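Local structure of extracellular ligand-binding receptor (Verminephrobacter eiseniae, 4M88) at residues R296-G299 / E300-H304; I325-G329 / F330-F334. The protein probably binds an amino acid outside the cell as the solute-binding protein of an ABC transporter, and belongs to the leucine-binding protein family. All blocks are in the same frame, centred on the assembly; numbering follows the deposited sequence.

Contact 1. Residues R296-G299 / E300-H304; sequences RTVG and EALKH
Arg296 and Glu300 form an i to i+4 salt bridge on the last turns of helix 286-303. Arg296 NE donates to Glu300 OE2 at 3.0 Å, with an angle of 161° at the hydrogen. OE2 lies at the edge of the guanidinium, close to its plane, and accepts through its anti lone pair. The guanidinium and carboxylate planes are turned 41° apart; NE makes the bond, and Arg296 NH2 stays 3.5 Å from Glu300 OE2. The arginine chain is extended from CG to NE, while the glutamate bends at chi2 (-65°), and the two side chains run side by side. Arg296 NH1 has a second acid, Glu269. Replacing Arg296 by an alanine is likely to leave the carboxylates of Glu300 and Glu269 without this positive partner.

Backbone bonds hold the same turns. Glu300 N donates to Arg296 O at 2.7 Å, and Ala301 N to Thr297 O at 3.0 Å. Leu302 N reaches Val298 O, and Lys303 N reaches Gly299 O by a more bent bond.

One apolar contact joins the two turns. Val298 CG1 meets Leu302 CD1 at 4.0 Å, the two side chains running the same way.

Val298 also packs on Ala74 and Ile76 of strand 74-76. Ala301 and Val298 touch Leu315 of helix 312-321, and Thr297 rests against Leu319 of that helix.

Contact 2. Residues I325-G329 / F330-F334; sequences IDIGG and FHLDF
Ile325 and Leu332 bond to each other in both directions, at the end of a two-stranded antiparallel beta hairpin away from its turn. Ile325 N donates to Leu332 O at 2.9 Å. Leu332 N returns a bond to Ile325 O at 3.1 Å. At the other end Ile327 and Phe330 flank a type I' turn. Ile327 N donates to Phe330 O at 2.7 Å. The return bond, Phe330 N to Ile327 O, has the donor well above the carbonyl plane (62° out of it).

Gly328 and Gly329 make the turn with positive phi. Asp326 braces it as an Asx motif: its OD1 accepts from Gly329 N at 2.8 Å, on the syn side but tilted out of the carboxylate plane. The Asp326 CG is anti to the backbone N (chi1 -178°), which carries the carboxylate toward the turn.

Asp326 and His331 form the non-hydrogen-bonded pair between these two ends. The carboxylate stacks on the imidazole, with the two planes 11° apart. OD1 sits over one face, toward the rim of the ring. Ile325 O also receives a CA-H contact from His331 CA.

Ile325, Ile327, Phe330 and Leu332 project from the other face of the hairpin. Phe330 turns its ring to Phe256 and touches Pro257. Ile327 and Leu332 lean on Thr297 of helix 286-303. Ile325 and Leu332 run side by side, CG1 of the isoleucine 4.1 Å from CB of the leucine. Farther along this face the Ile327 chain slants across Leu332, with Ile327 CD1 3.9 Å from Leu332 CD1.

Contact 1 is largely buried, within one helix. Contact 2 is a small hairpin, with one face packed inward and the other, bearing Asp326 and His331, exposed. The two touch directly. Thr297 OG1 lies 3.2 Å from Leu332 CD1 as packing, its hydroxyl being hydrogen-bonded to Leu293 O, and Arg296 NE is 3.3 Å from Ile327 CG2, so the apolar face of 325-334 covers the start of 296-304. Their centres are about 11 Å apart. Their backbone bonds differ: i to i+4 along the helix, paired across strands in the hairpin. Their acids differ too: Glu300 meets a charged arginine, whereas Asp326 grips a backbone N-H of the turn and stacks on an imidazole.

Contact 1. Residues R296-G299 / E300-H304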
ATOM      1  N   ARG A 296      -3.642   1.775  13.905  1.00 10.46           N
ATOM      2  CA  ARG A 296      -3.451   2.868  14.844  1.00 11.31           C
ATOM      3  C   ARG A 296      -4.333   4.084  14.532  1.00 13.65           C
ATOM      4  O   ARG A 296      -4.743   4.812  15.431  1.00 12.99           O
ATOM      5  CB  ARG A 296      -1.985   3.286  14.910  1.00  9.89           C
ATOM      6  CG  ARG A 296      -1.740   4.347  15.962  1.00 15.40           C
ATOM      7  CD  ARG A 296      -0.281   4.418  16.368  1.00 16.56           C
ATOM      8  NE  ARG A 296      -0.055   5.548  17.256  1.00 18.55           N
ATOM      9  CZ  ARG A 296       1.143   5.924  17.684  1.00 21.46           C
ATOM     10  NH1 ARG A 296       2.219   5.240  17.305  1.00 18.40           N
ATOM     11  NH2 ARG A 296       1.258   6.983  18.481  1.00 22.97           N
ATOM     12  N   THR A 297      -4.630   4.298  13.255  1.00 11.37           N
ATOM     13  CA  THR A 297      -5.559   5.361  12.858  1.00 12.94           C
ATOM     14  C   THR A 297      -6.922   5.151  13.508  1.00 10.93           C
ATOM     15  O   THR A 297      -7.519   6.093  14.043  1.00 12.69           O
ATOM     16  CB  THR A 297      -5.723   5.364  11.342  1.00 12.47           C
ATOM     17  OG1 THR A 297      -4.473   5.740  10.764  1.00 13.19           O
ATOM     18  CG2 THR A 297      -6.798   6.346  10.903  1.00 15.82           C
ATOM     19  N   VAL A 298      -7.404   3.916  13.475  1.00 11.14           N
ATOM     20  CA  VAL A 298      -8.653   3.592  14.143  1.00 12.38           C
ATOM     21  C   VAL A 298      -8.547   3.844  15.643  1.00 15.37           C
ATOM     22  O   VAL A 298      -9.438   4.448  16.237  1.00 13.98           O
ATOM     23  CB  VAL A 298      -9.079   2.147  13.885  1.00 10.90           C
ATOM     24  CG1 VAL A 298     -10.256   1.788  14.769  1.00 11.16           C
ATOM     25  CG2 VAL A 298      -9.439   1.956  12.414  1.00 15.07           C
ATOM     26  N   GLY A 299      -7.447   3.396  16.240  1.00 15.59           N
ATOM     27  CA  GLY A 299      -7.208   3.594  17.661  1.00 15.33           C
ATOM     28  C   GLY A 299      -7.172   5.059  18.044  1.00 15.47           C
ATOM     29  O   GLY A 299      -7.802   5.476  19.022  1.00 16.07           O
ATOM     30  N   GLU A 300      -6.433   5.860  17.285  1.00 12.81           N
ATOM     31  CA  GLU A 300      -6.337   7.281  17.614  1.00 14.46           C
ATOM     32  C   GLU A 300      -7.674   8.000  17.445  1.00 17.28           C
ATOM     33  O   GLU A 300      -8.005   8.893  18.224  1.00 17.40           O
ATOM     34  CB  GLU A 300      -5.228   7.978  16.817  1.00 20.62           C
ATOM     35  CG  GLU A 300      -3.816   7.408  17.043  1.00 23.41           C
ATOM     36  CD  GLU A 300      -3.281   7.596  18.462  1.00 37.56           C
ATOM     37  OE1 GLU A 300      -3.852   8.396  19.239  1.00 38.34           O
ATOM     38  OE2 GLU A 300      -2.264   6.942  18.798  1.00 38.41           O
ATOM     39  N   ALA A 301      -8.456   7.614  16.441  1.00 14.31           N
ATOM     40  CA  ALA A 301      -9.780   8.210  16.287  1.00 13.81           C
ATOM     41  C   ALA A 301     -10.670   7.844  17.472  1.00 15.38           C
ATOM     42  O   ALA A 301     -11.384   8.690  17.999  1.00 18.92           O
ATOM     43  CB  ALA A 301     -10.431   7.756  14.979  1.00 12.36           C
ATOM     44  N   LEU A 302     -10.659   6.575  17.872  1.00 11.35           N
ATOM     45  CA  LEU A 302     -11.537   6.158  18.966  1.00 15.48           C
ATOM     46  C   LEU A 302     -11.168   6.800  20.309  1.00 17.44           C
ATOM     47  O   LEU A 302     -12.032   6.975  21.167  1.00 17.52           O
ATOM     48  CB  LEU A 302     -11.588   4.631  19.088  1.00 14.38           C
ATOM     49  CG  LEU A 302     -12.229   3.865  17.925  1.00 15.50           C
ATOM     50  CD1 LEU A 302     -12.163   2.371  18.198  1.00 17.08           C
ATOM     51  CD2 LEU A 302     -13.681   4.300  17.656  1.00 17.35           C
ATOM     52  N   LYS A 303      -9.896   7.164  20.479  1.00 13.59           N
ATOM     53  CA  LYS A 303      -9.408   7.765  21.732  1.00 14.26           C
ATOM     54  C   LYS A 303      -9.492   9.284  21.698  1.00 20.83           C
ATOM     55  O   LYS A 303      -9.244   9.957  22.698  1.00 22.83           O
ATOM     56  CB  LYS A 303      -7.954   7.358  21.986  1.00 17.02           C
ATOM     57  CG  LYS A 303      -7.795   5.897  22.348  1.00 26.51           C
ATOM     58  CD  LYS A 303      -6.366   5.421  22.159  1.00 36.21           C
ATOM     59  CE  LYS A 303      -5.512   5.750  23.359  1.00 43.15           C
ATOM     60  NZ  LYS A 303      -4.360   4.804  23.433  1.00 45.71           N
ATOM     61  N   HIS A 304      -9.821   9.824  20.534  1.00 15.59           N
ATOM     62  CA  HIS A 304      -9.800  11.270  20.342  1.00 19.59           C
ATOM     63  C   HIS A 304     -10.840  11.943  21.237  1.00 21.56           C
ATOM     64  O   HIS A 304     -11.940  11.424  21.398  1.00 23.66           O
ATOM     65  CB  HIS A 304     -10.060  11.595  18.871  1.00 24.71           C
ATOM     66  CG  HIS A 304      -9.752  13.009  18.503  1.00 26.97           C
ATOM     67  ND1 HIS A 304     -10.595  14.055  18.800  1.00 26.59           N
ATOM     68  CD2 HIS A 304      -8.686  13.549  17.864  1.00 25.93           C
ATOM     69  CE1 HIS A 304     -10.065  15.184  18.360  1.00 28.76           C
ATOM     70  NE2 HIS A 304      -8.907  14.904  17.790  1.00 25.75           N
TER

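Contact 2. Residues I325-G329 / F330-F334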
ATOM      1  N   ILE A 325      -4.358  14.995  12.534  1.00 20.73           N
ATOM      2  CA  ILE A 325      -3.739  14.358  13.677  1.00 23.72           C
ATOM      3  C   ILE A 325      -2.289  14.043  13.349  1.00 24.11           C
ATOM      4  O   ILE A 325      -1.917  13.842  12.185  1.00 22.33           O
ATOM      5  CB  ILE A 325      -4.488  13.092  14.107  1.00 22.89           C
ATOM      6  CG1 ILE A 325      -4.490  12.066  12.981  1.00 19.57           C
ATOM      7  CG2 ILE A 325      -5.920  13.435  14.554  1.00 26.47           C
ATOM      8  CD1 ILE A 325      -4.920  10.691  13.440  1.00 21.70           C
ATOM      9  N   ASP A 326      -1.465  14.033  14.385  1.00 20.67           N
ATOM     10  CA  ASP A 326      -0.059  13.715  14.239  1.00 17.58           C
ATOM     11  C   ASP A 326       0.200  12.388  14.957  1.00 19.79           C
ATOM     12  O   ASP A 326       0.205  12.338  16.195  1.00 23.51           O
ATOM     13  CB  ASP A 326       0.776  14.845  14.857  1.00 22.04           C
ATOM     14  CG  ASP A 326       2.266  14.616  14.716  1.00 33.67           C
ATOM     15  OD1 ASP A 326       2.650  13.687  13.979  1.00 33.98           O
ATOM     16  OD2 ASP A 326       3.049  15.372  15.332  1.00 40.14           O
ATOM     17  N   ILE A 327       0.400  11.322  14.186  1.00 19.49           N
ATOM     18  CA  ILE A 327       0.730  10.019  14.756  1.00 20.36           C
ATOM     19  C   ILE A 327       2.243   9.838  14.781  1.00 16.68           C
ATOM     20  O   ILE A 327       2.823   9.329  13.825  1.00 17.40           O
ATOM     21  CB  ILE A 327       0.092   8.867  13.948  1.00 21.30           C
ATOM     22  CG1 ILE A 327      -1.411   9.093  13.787  1.00 21.54           C
ATOM     23  CG2 ILE A 327       0.343   7.520  14.630  1.00 25.59           C
ATOM     24  CD1 ILE A 327      -2.080   8.053  12.876  1.00 24.98           C
ATOM     25  N   GLY A 328       2.876  10.280  15.865  1.00 20.92           N
ATOM     26  CA  GLY A 328       4.320  10.173  16.021  1.00 21.49           C
ATOM     27  C   GLY A 328       5.141  10.719  14.864  1.00 18.59           C
ATOM     28  O   GLY A 328       6.216  10.210  14.558  1.00 18.06           O
ATOM     29  N   GLY A 329       4.642  11.764  14.213  1.00 19.62           N
ATOM     30  CA  GLY A 329       5.368  12.336  13.093  1.00 20.79           C
ATOM     31  C   GLY A 329       4.745  12.051  11.748  1.00 21.42           C
ATOM     32  O   GLY A 329       5.106  12.681  10.752  1.00 26.68           O
ATOM     33  N   PHE A 330       3.828  11.087  11.706  1.00 19.14           N
ATOM     34  CA  PHE A 330       3.090  10.791  10.484  1.00 13.61           C
ATOM     35  C   PHE A 330       1.726  11.452  10.594  1.00 21.57           C
ATOM     36  O   PHE A 330       0.948  11.148  11.509  1.00 18.90           O
ATOM     37  CB  PHE A 330       2.946   9.280  10.282  1.00 13.56           C
ATOM     38  CG  PHE A 330       2.232   8.902   9.009  1.00 15.50           C
ATOM     39  CD1 PHE A 330       2.877   9.013   7.779  1.00 15.81           C
ATOM     40  CD2 PHE A 330       0.922   8.437   9.042  1.00 17.89           C
ATOM     41  CE1 PHE A 330       2.226   8.677   6.604  1.00 16.92           C
ATOM     42  CE2 PHE A 330       0.263   8.091   7.868  1.00 19.53           C
ATOM     43  CZ  PHE A 330       0.920   8.214   6.645  1.00 14.45           C
ATOM     44  N   HIS A 331       1.448  12.377   9.681  1.00 13.66           N
ATOM     45  CA  HIS A 331       0.237  13.182   9.757  1.00 14.00           C
ATOM     46  C   HIS A 331      -0.853  12.590   8.885  1.00 13.04           C
ATOM     47  O   HIS A 331      -0.579  12.031   7.821  1.00 16.57           O
ATOM     48  CB  HIS A 331       0.511  14.608   9.287  1.00 21.30           C
ATOM     49  CG  HIS A 331       1.521  15.334  10.114  1.00 30.91           C
ATOM     50  ND1 HIS A 331       1.209  16.445  10.867  1.00 37.97           N
ATOM     51  CD2 HIS A 331       2.846  15.117  10.295  1.00 34.32           C
ATOM     52  CE1 HIS A 331       2.297  16.877  11.481  1.00 40.04           C
ATOM     53  NE2 HIS A 331       3.302  16.088  11.151  1.00 34.16           N
ATOM     54  N   LEU A 332      -2.094  12.732   9.345  1.00 13.81           N
ATOM     55  CA  LEU A 332      -3.265  12.328   8.588  1.00 12.63           C
ATOM     56  C   LEU A 332      -4.335  13.375   8.784  1.00 14.85           C
ATOM     57  O   LEU A 332      -4.492  13.917   9.881  1.00 16.88           O
ATOM     58  CB  LEU A 332      -3.819  11.001   9.102  1.00 14.75           C
ATOM     59  CG  LEU A 332      -3.113   9.725   8.661  1.00 19.30           C
ATOM     60  CD1 LEU A 332      -3.743   8.548   9.371  1.00 23.54           C
ATOM     61  CD2 LEU A 332      -3.238   9.550   7.166  1.00 16.24           C
ATOM     62  N   ASP A 333      -5.086  13.643   7.722  1.00 13.15           N
ATOM     63  CA  ASP A 333      -6.190  14.593   7.789  1.00 15.69           C
ATOM     64  C   ASP A 333      -7.263  14.153   6.807  1.00 14.35           C
ATOM     65  O   ASP A 333      -7.001  14.081   5.605  1.00 15.84           O
ATOM     66  CB  ASP A 333      -5.701  15.989   7.405  1.00 15.03           C
ATOM     67  CG  ASP A 333      -6.763  17.066   7.612  1.00 25.52           C
ATOM     68  OD1 ASP A 333      -7.858  16.751   8.131  1.00 22.75           O
ATOM     69  OD2 ASP A 333      -6.494  18.239   7.269  1.00 30.67           O
ATOM     70  N   PHE A 334      -8.465  13.877   7.314  1.00 13.86           N
ATOM     71  CA  PHE A 334      -9.600  13.531   6.467  1.00 13.53           C
ATOM     72  C   PHE A 334     -10.631  14.666   6.401  1.00 15.61           C
ATOM     73  O   PHE A 334     -11.785  14.433   6.033  1.00 17.50           O
ATOM     74  CB  PHE A 334     -10.273  12.252   6.986  1.00 13.85           C
ATOM     75  CG  PHE A 334      -9.350  11.060   7.056  1.00 15.78           C
ATOM     76  CD1 PHE A 334      -8.971  10.388   5.901  1.00 12.15           C
ATOM     77  CD2 PHE A 334      -8.885  10.600   8.280  1.00 16.60           C
ATOM     78  CE1 PHE A 334      -8.127   9.265   5.959  1.00 11.66           C
ATOM     79  CE2 PHE A 334      -8.040   9.483   8.355  1.00 19.03           C
ATOM     80  CZ  PHE A 334      -7.659   8.815   7.190  1.00 15.80           C
TER